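Local atomic coordinates of alpha-glucosidase (Bacteroides thetaiotaomicron, PDB entry 5XFM), a protein that probably acts as a bifunctional family 97 glycoside hydrolase, cleaving beta-L-arabinopyranosides and alpha-galactosides. Residues E24-A29 / N120-R125; Y40-N45 / I263-H268. The protein carries 1 engineered substitution. All coordinates share one frame; numbering follows the deposited sequence.

Interactions 1 and 2 are neighbouring pieces of one sheet-to-sheet interface in the N-terminal family 97 region, their centres about 7 Å apart. Strands 26-31 and 39-44 lie side by side in one sheet, 121-128 and 256-266 in the other. The second pair is tied by the probable backbone hydrogen bond Val-122 O to Ile-263 N, 2.9 Å, and by the probable hydrogen bond between Asp-121 OD2 and Thr-264 OG1, 2.7 Å. Across the interface, Leu-26 CD1 of interaction 1 reaches Val-265 CG1 of interaction 2 at 3.6 Å. Neither contact supplies a calcium ligand; that ion is bound by Glu-174, Glu-452 and Glu-458.

Interaction 1. Residues E24-A29 / N120-R125; sequences EKLQLA and NDVAFR
Leu-26 reaches the start of the opposing strand with both of its methyls. CD1 lies against the peptide joining Asn-120 to Asp-121, 3.4 Å from the backbone N of Asp-121 and 3.5 Å from the carbonyl C of Asn-120, while CD2 turns to Val-122 and approaches its CG2 at 3.8 Å. Leu-28, two residues on and facing the same way, takes the other branch of that valine: its CD1 comes 3.6 Å from Val-122 CG1. Val-122 thus sits between two leucines, CG2 mainly against Leu-26 and CG1 against Leu-28. With CG of Leu-28 anti to the backbone N (chi1 -179°), its branched end is carried across the gap to meet CG1.

No hydrogen bond crosses between the segments, as expected of strands facing each other from the two layers of a beta sandwich, here the beta-super-sandwich characteristic of the N-terminal domain in family 97. The strand axes approach to 8.6 Å and run in nearly the same sense, 31° apart, a spacing filled by aliphatic side chains. Val-117 adds to the packing on both Leu-26 and Val-122, and Phe-115 lies on Leu-28.

Away from this buried seam the first segment is looser. Gln-27 points its CB bond away from the second strand, and Glu-24 and Lys-25 are exposed in the turn leading into the strand. There the amide of Gln-27 folds back, NE2 donating to Glu-24 O at 3.3 Å; the bond is nearly straight, 168° at the hydrogen, and its acceptor lies in the amide plane. Asp-121 also turns its CB bond from the leucines, but into a buried polar spot where OD2 is hydrogen-bonded to the hydroxyl of Thr-275.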
ATOM      1  N   GLU A  24     -10.118  20.989 -15.646  1.00 25.20           N
ATOM      2  CA  GLU A  24     -10.213  22.240 -14.888  1.00 25.96           C
ATOM      3  C   GLU A  24     -11.064  22.184 -13.615  1.00 22.21           C
ATOM      4  O   GLU A  24     -11.274  23.213 -12.973  1.00 23.26           O
ATOM      5  CB  GLU A  24     -10.746  23.351 -15.799  1.00 25.59           C
ATOM      6  CG  GLU A  24      -9.824  23.690 -16.956  1.00 26.24           C
ATOM      7  CD  GLU A  24     -10.354  24.821 -17.812  1.00 37.69           C
ATOM      8  OE1 GLU A  24     -10.865  25.809 -17.241  1.00 39.80           O
ATOM      9  OE2 GLU A  24     -10.239  24.731 -19.053  1.00 43.68           O
ATOM     10  N   LYS A  25     -11.499  20.995 -13.210  1.00 27.11           N
ATOM     11  CA  LYS A  25     -12.268  20.861 -11.967  1.00 28.46           C
ATOM     12  C   LYS A  25     -11.372  21.048 -10.754  1.00 24.15           C
ATOM     13  O   LYS A  25     -11.751  21.685  -9.774  1.00 23.43           O
ATOM     14  CB  LYS A  25     -12.962  19.498 -11.885  1.00 21.09           C
ATOM     15  CG  LYS A  25     -14.037  19.281 -12.929  1.00 29.67           C
ATOM     16  CD  LYS A  25     -14.830  18.010 -12.661  1.00 29.13           C
ATOM     17  CE  LYS A  25     -15.424  17.462 -13.950  1.00 33.82           C
ATOM     18  NZ  LYS A  25     -16.256  16.248 -13.731  1.00 41.34           N
ATOM     19  N   LEU A  26     -10.179  20.478 -10.831  1.00 26.46           N
ATOM     20  CA  LEU A  26      -9.211  20.590  -9.759  1.00 24.85           C
ATOM     21  C   LEU A  26      -8.358  21.829 -10.006  1.00 23.85           C
ATOM     22  O   LEU A  26      -7.787  21.991 -11.086  1.00 26.64           O
ATOM     23  CB  LEU A  26      -8.360  19.319  -9.687  1.00 23.94           C
ATOM     24  CG  LEU A  26      -7.581  18.930  -8.425  1.00 31.43           C
ATOM     25  CD1 LEU A  26      -6.751  17.687  -8.716  1.00 23.95           C
ATOM     26  CD2 LEU A  26      -6.705  20.043  -7.869  1.00 30.89           C
ATOM     27  N   GLN A  27      -8.289  22.716  -9.018  1.00 21.16           N
ATOM     28  CA  GLN A  27      -7.473  23.918  -9.145  1.00 24.99           C
ATOM     29  C   GLN A  27      -6.557  24.104  -7.938  1.00 21.15           C
ATOM     30  O   GLN A  27      -6.964  23.909  -6.797  1.00 20.11           O
ATOM     31  CB  GLN A  27      -8.356  25.155  -9.351  1.00 23.27           C
ATOM     32  CG  GLN A  27      -9.201  25.079 -10.619  1.00 23.01           C
ATOM     33  CD  GLN A  27      -9.952  26.362 -10.921  1.00 30.91           C
ATOM     34  OE1 GLN A  27      -9.633  27.425 -10.387  1.00 29.69           O
ATOM     35  NE2 GLN A  27     -10.944  26.271 -11.804  1.00 25.46           N
ATOM     36  N   LEU A  28      -5.306  24.457  -8.210  1.00 22.15           N
ATOM     37  CA  LEU A  28      -4.317  24.696  -7.168  1.00 20.40           C
ATOM     38  C   LEU A  28      -3.785  26.119  -7.299  1.00 19.06           C
ATOM     39  O   LEU A  28      -3.374  26.534  -8.381  1.00 21.14           O
ATOM     40  CB  LEU A  28      -3.171  23.677  -7.269  1.00 18.32           C
ATOM     41  CG  LEU A  28      -2.055  23.765  -6.223  1.00 20.39           C
ATOM     42  CD1 LEU A  28      -1.583  22.378  -5.861  1.00 24.13           C
ATOM     43  CD2 LEU A  28      -0.877  24.602  -6.696  1.00 21.90           C
ATOM     44  N   ALA A  29      -3.776  26.859  -6.197  1.00 20.31           N
ATOM     45  CA  ALA A  29      -3.316  28.242  -6.225  1.00 23.13           C
ATOM     46  C   ALA A  29      -2.090  28.431  -5.346  1.00 23.04           C
ATOM     47  O   ALA A  29      -1.988  27.836  -4.276  1.00 20.91           O
ATOM     48  CB  ALA A  29      -4.427  29.173  -5.792  1.00 23.29           C
ATOM     49  N   ASN A 120      -7.690  14.503 -11.033  1.00 25.85           N
ATOM     50  CA  ASN A 120      -8.034  14.342  -9.623  1.00 21.95           C
ATOM     51  C   ASN A 120      -6.829  14.166  -8.712  1.00 21.89           C
ATOM     52  O   ASN A 120      -6.973  13.690  -7.589  1.00 20.03           O
ATOM     53  CB  ASN A 120      -8.971  13.152  -9.439  1.00 25.92           C
ATOM     54  CG  ASN A 120     -10.355  13.413  -9.992  1.00 27.18           C
ATOM     55  OD1 ASN A 120     -11.159  14.112  -9.371  1.00 23.46           O
ATOM     56  ND2 ASN A 120     -10.648  12.845 -11.156  1.00 22.28           N
ATOM     57  N   ASP A 121      -5.642  14.517  -9.193  1.00 18.35           N
ATOM     58  CA  ASP A 121      -4.448  14.372  -8.369  1.00 20.61           C
ATOM     59  C   ASP A 121      -3.467  15.528  -8.511  1.00 18.63           C
ATOM     60  O   ASP A 121      -3.267  16.079  -9.593  1.00 27.31           O
ATOM     61  CB  ASP A 121      -3.727  13.062  -8.697  1.00 20.43           C
ATOM     62  CG  ASP A 121      -4.629  11.855  -8.570  1.00 22.24           C
ATOM     63  OD1 ASP A 121      -5.328  11.533  -9.554  1.00 24.74           O
ATOM     64  OD2 ASP A 121      -4.642  11.234  -7.486  1.00 21.04           O
ATOM     65  N   VAL A 122      -2.859  15.880  -7.390  1.00 21.41           N
ATOM     66  CA  VAL A 122      -1.763  16.828  -7.351  1.00 21.52           C
ATOM     67  C   VAL A 122      -0.515  16.120  -6.840  1.00 21.67           C
ATOM     68  O   VAL A 122      -0.557  15.466  -5.812  1.00 19.23           O
ATOM     69  CB  VAL A 122      -2.079  18.020  -6.439  1.00 20.15           C
ATOM     70  CG1 VAL A 122      -0.861  18.923  -6.314  1.00 24.46           C
ATOM     71  CG2 VAL A 122      -3.286  18.793  -6.963  1.00 20.19           C
ATOM     72  N   ALA A 123       0.586  16.208  -7.572  1.00 21.74           N
ATOM     73  CA  ALA A 123       1.854  15.699  -7.058  1.00 20.22           C
ATOM     74  C   ALA A 123       2.844  16.841  -7.047  1.00 18.83           C
ATOM     75  O   ALA A 123       3.016  17.501  -8.053  1.00 24.15           O
ATOM     76  CB  ALA A 123       2.369  14.550  -7.903  1.00 25.70           C
ATOM     77  N   PHE A 124       3.485  17.120  -5.922  1.00 21.28           N
ATOM     78  CA  PHE A 124       4.415  18.239  -5.954  1.00 21.21           C
ATOM     79  C   PHE A 124       5.694  17.955  -5.204  1.00 20.09           C
ATOM     80  O   PHE A 124       5.710  17.167  -4.267  1.00 20.58           O
ATOM     81  CB  PHE A 124       3.754  19.528  -5.431  1.00 21.69           C
ATOM     82  CG  PHE A 124       3.558  19.575  -3.943  1.00 22.02           C
ATOM     83  CD1 PHE A 124       2.399  19.079  -3.370  1.00 19.68           C
ATOM     84  CD2 PHE A 124       4.505  20.169  -3.121  1.00 21.34           C
ATOM     85  CE1 PHE A 124       2.206  19.141  -2.011  1.00 15.43           C
ATOM     86  CE2 PHE A 124       4.315  20.228  -1.755  1.00 17.85           C
ATOM     87  CZ  PHE A 124       3.163  19.711  -1.202  1.00 16.62           C
ATOM     88  N   ARG A 125       6.782  18.566  -5.656  1.00 20.35           N
ATOM     89  CA  ARG A 125       8.063  18.336  -5.001  1.00 21.15           C
ATOM     90  C   ARG A 125       8.945  19.566  -5.064  1.00 24.07           C
ATOM     91  O   ARG A 125       8.672  20.504  -5.814  1.00 24.72           O
ATOM     92  CB  ARG A 125       8.790  17.139  -5.622  1.00 22.25           C
ATOM     93  CG  ARG A 125       9.290  17.367  -7.038  1.00 27.43           C
ATOM     94  CD  ARG A 125      10.327  16.321  -7.429  1.00 21.51           C
ATOM     95  NE  ARG A 125      10.660  16.415  -8.846  1.00 25.50           N
ATOM     96  CZ  ARG A 125      11.361  15.509  -9.520  1.00 27.34           C
ATOM     97  NH1 ARG A 125      11.810  14.413  -8.916  1.00 20.69           N
ATOM     98  NH2 ARG A 125      11.604  15.696 -10.809  1.00 19.65           N
TER

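Interaction 2. Residues Y40-N45 / I263-H268; sequences YSVSYN and ITVGDH
Strands 40-44 and 263-266 run in roughly the same direction, 33° apart, with their axes 7.6 Å from each other at closest approach and no hydrogen bond between the segments. They belong to opposite layers of the N-terminal beta-super-sandwich, and side chains of the two layers meet in the sandwich core.

At one end, Ile-263 CD1 approaches Tyr-40 obliquely, 3.6 Å from OH. That hydroxyl is hydrogen-bonded to Gly-145 O, which ties the phenol end to strand 136-147, and the ring also meets Phe-124. In the middle the fit is slacker: Val-42 CG1 and Val-265 CG1 are 4.4 Å apart.

The closer fit resumes at Tyr-44. Its CB rests 3.8 Å from Val-265 CG2, and CG anti to the backbone N (chi1 -168°) carries the ring across to the main chain of Gly-266 and Asp-267. Gly-266 CA sits over the centre of one ring face, 4.0 Å from the centroid of the Tyr-44 ring, a CH-pi contact over the face. Beyond it, Tyr-44 CE1 approaches the backbone N of Asp-267 at 3.6 Å. With an alanine in place of Tyr-44 the ring is gone, and Gly-266 CA would probably lose its CH-pi partner while a gap opened beside the Asp-267 backbone.

At the exposed end, polar groups take over. The carboxylate of Asp-267 brings OD1 to 3.8 Å from Tyr-44 CE1, its plane 50° from that of the ring. It is turned more steeply from the amide of Asn-45, with Asn-45 ND2 and Asp-267 OD2 standing 3.6 Å apart.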
ATOM      1  N   TYR A  40      -0.001  27.116  -0.450  1.00 16.73           N
ATOM      2  CA  TYR A  40      -0.830  26.773  -1.596  1.00 14.72           C
ATOM      3  C   TYR A  40      -2.231  26.457  -1.094  1.00 14.64           C
ATOM      4  O   TYR A  40      -2.428  26.263   0.101  1.00 20.11           O
ATOM      5  CB  TYR A  40      -0.245  25.584  -2.362  1.00 20.42           C
ATOM      6  CG  TYR A  40      -0.350  24.274  -1.615  1.00 19.18           C
ATOM      7  CD1 TYR A  40       0.530  23.975  -0.584  1.00 17.13           C
ATOM      8  CD2 TYR A  40      -1.319  23.334  -1.946  1.00 20.72           C
ATOM      9  CE1 TYR A  40       0.446  22.786   0.107  1.00 19.20           C
ATOM     10  CE2 TYR A  40      -1.410  22.138  -1.259  1.00 19.16           C
ATOM     11  CZ  TYR A  40      -0.525  21.872  -0.234  1.00 19.39           C
ATOM     12  OH  TYR A  40      -0.606  20.691   0.458  1.00 21.33           O
ATOM     13  N   SER A  41      -3.206  26.440  -1.993  1.00 13.26           N
ATOM     14  CA  SER A  41      -4.552  26.001  -1.629  1.00 14.83           C
ATOM     15  C   SER A  41      -5.155  25.191  -2.770  1.00 15.92           C
ATOM     16  O   SER A  41      -4.745  25.325  -3.922  1.00 13.72           O
ATOM     17  CB  SER A  41      -5.454  27.188  -1.288  1.00 18.43           C
ATOM     18  OG  SER A  41      -5.731  27.957  -2.442  1.00 25.88           O
ATOM     19  N   VAL A  42      -6.107  24.327  -2.440  1.00 17.54           N
ATOM     20  CA  VAL A  42      -6.699  23.430  -3.423  1.00 16.59           C
ATOM     21  C   VAL A  42      -8.218  23.469  -3.418  1.00 18.48           C
ATOM     22  O   VAL A  42      -8.855  23.383  -2.368  1.00 22.65           O
ATOM     23  CB  VAL A  42      -6.239  21.971  -3.197  1.00 17.72           C
ATOM     24  CG1 VAL A  42      -6.940  21.021  -4.166  1.00 16.87           C
ATOM     25  CG2 VAL A  42      -4.729  21.870  -3.329  1.00 16.17           C
ATOM     26  N   SER A  43      -8.795  23.592  -4.605  1.00 19.73           N
ATOM     27  CA  SER A  43     -10.241  23.555  -4.760  1.00 18.00           C
ATOM     28  C   SER A  43     -10.659  22.494  -5.773  1.00 20.68           C
ATOM     29  O   SER A  43      -9.890  22.149  -6.674  1.00 23.31           O
ATOM     30  CB  SER A  43     -10.754  24.934  -5.179  1.00 17.89           C
ATOM     31  OG  SER A  43     -10.657  25.110  -6.582  1.00 17.62           O
ATOM     32  N   TYR A  44     -11.873  21.974  -5.618  1.00 22.81           N
ATOM     33  CA  TYR A  44     -12.439  21.031  -6.576  1.00 20.70           C
ATOM     34  C   TYR A  44     -13.894  21.384  -6.835  1.00 22.80           C
ATOM     35  O   TYR A  44     -14.683  21.468  -5.896  1.00 26.01           O
ATOM     36  CB  TYR A  44     -12.330  19.588  -6.071  1.00 19.92           C
ATOM     37  CG  TYR A  44     -12.632  18.574  -7.151  1.00 23.40           C
ATOM     38  CD1 TYR A  44     -13.928  18.124  -7.372  1.00 19.79           C
ATOM     39  CD2 TYR A  44     -11.621  18.088  -7.971  1.00 20.33           C
ATOM     40  CE1 TYR A  44     -14.206  17.207  -8.371  1.00 23.67           C
ATOM     41  CE2 TYR A  44     -11.888  17.177  -8.965  1.00 25.19           C
ATOM     42  CZ  TYR A  44     -13.178  16.738  -9.165  1.00 25.06           C
ATOM     43  OH  TYR A  44     -13.430  15.826 -10.168  1.00 18.96           O
ATOM     44  N   ASN A  45     -14.246  21.556  -8.110  1.00 25.63           N
ATOM     45  CA  ASN A  45     -15.546  22.109  -8.511  1.00 31.95           C
ATOM     46  C   ASN A  45     -15.961  23.354  -7.731  1.00 23.80           C
ATOM     47  O   ASN A  45     -17.138  23.536  -7.422  1.00 32.68           O
ATOM     48  CB  ASN A  45     -16.645  21.048  -8.386  1.00 28.47           C
ATOM     49  CG  ASN A  45     -16.687  20.113  -9.575  1.00 34.93           C
ATOM     50  OD1 ASN A  45     -16.226  20.454 -10.665  1.00 41.45           O
ATOM     51  ND2 ASN A  45     -17.244  18.926  -9.374  1.00 37.53           N
ATOM     52  N   ILE A 263      -1.733  14.533  -3.389  1.00 23.91           N
ATOM     53  CA  ILE A 263      -3.078  14.872  -2.957  1.00 23.91           C
ATOM     54  C   ILE A 263      -4.108  14.359  -3.962  1.00 23.36           C
ATOM     55  O   ILE A 263      -4.218  14.884  -5.067  1.00 27.87           O
ATOM     56  CB  ILE A 263      -3.257  16.388  -2.808  1.00 23.07           C
ATOM     57  CG1 ILE A 263      -2.097  16.998  -2.020  1.00 24.27           C
ATOM     58  CG2 ILE A 263      -4.599  16.710  -2.164  1.00 27.06           C
ATOM     59  CD1 ILE A 263      -2.100  18.519  -2.018  1.00 22.08           C
ATOM     60  N   THR A 264      -4.844  13.320  -3.592  1.00 21.06           N
ATOM     61  CA  THR A 264      -5.889  12.793  -4.458  1.00 16.50           C
ATOM     62  C   THR A 264      -7.219  13.376  -4.008  1.00 18.46           C
ATOM     63  O   THR A 264      -7.664  13.128  -2.898  1.00 17.19           O
ATOM     64  CB  THR A 264      -5.941  11.256  -4.405  1.00 20.74           C
ATOM     65  OG1 THR A 264      -4.679  10.725  -4.820  1.00 17.02           O
ATOM     66  CG2 THR A 264      -7.045  10.716  -5.303  1.00 17.37           C
ATOM     67  N   VAL A 265      -7.854  14.167  -4.854  1.00 25.00           N
ATOM     68  CA  VAL A 265      -9.016  14.928  -4.407  1.00 24.22           C
ATOM     69  C   VAL A 265     -10.187  14.707  -5.360  1.00 25.13           C
ATOM     70  O   VAL A 265      -9.994  14.585  -6.567  1.00 22.24           O
ATOM     71  CB  VAL A 265      -8.669  16.428  -4.263  1.00 23.58           C
ATOM     72  CG1 VAL A 265      -7.762  16.869  -5.387  1.00 21.88           C
ATOM     73  CG2 VAL A 265      -9.930  17.298  -4.183  1.00 23.77           C
ATOM     74  N   GLY A 266     -11.399  14.629  -4.818  1.00 26.02           N
ATOM     75  CA  GLY A 266     -12.574  14.534  -5.668  1.00 21.22           C
ATOM     76  C   GLY A 266     -13.851  14.866  -4.930  1.00 24.50           C
ATOM     77  O   GLY A 266     -13.830  15.079  -3.727  1.00 23.91           O
ATOM     78  N   ASP A 267     -14.964  14.938  -5.651  1.00 23.22           N
ATOM     79  CA  ASP A 267     -16.250  15.116  -4.998  1.00 30.37           C
ATOM     80  C   ASP A 267     -16.854  13.757  -4.672  1.00 31.43           C
ATOM     81  O   ASP A 267     -17.885  13.672  -4.012  1.00 36.15           O
ATOM     82  CB  ASP A 267     -17.210  15.922  -5.880  1.00 33.35           C
ATOM     83  CG  ASP A 267     -17.357  15.332  -7.273  1.00 40.99           C
ATOM     84  OD1 ASP A 267     -16.591  14.399  -7.618  1.00 40.98           O
ATOM     85  OD2 ASP A 267     -18.265  15.774  -8.011  1.00 44.43           O
ATOM     86  N   HIS A 268     -16.195  12.700  -5.139  1.00 32.35           N
ATOM     87  CA  HIS A 268     -16.622  11.326  -4.885  1.00 32.46           C
ATOM     88  C   HIS A 268     -15.454  10.418  -4.504  1.00 31.00           C
ATOM     89  O   HIS A 268     -14.291  10.807  -4.591  1.00 30.25           O
ATOM     90  CB  HIS A 268     -17.345  10.751  -6.109  1.00 32.12           C
ATOM     91  CG  HIS A 268     -18.604  11.478  -6.465  1.00 37.28           C
ATOM     92  ND1 HIS A 268     -18.797  12.078  -7.692  1.00 40.54           N
ATOM     93  CD2 HIS A 268     -19.740  11.689  -5.759  1.00 37.83           C
ATOM     94  CE1 HIS A 268     -19.994  12.637  -7.721  1.00 41.66           C
ATOM     95  NE2 HIS A 268     -20.586  12.417  -6.561  1.00 39.52           N
TER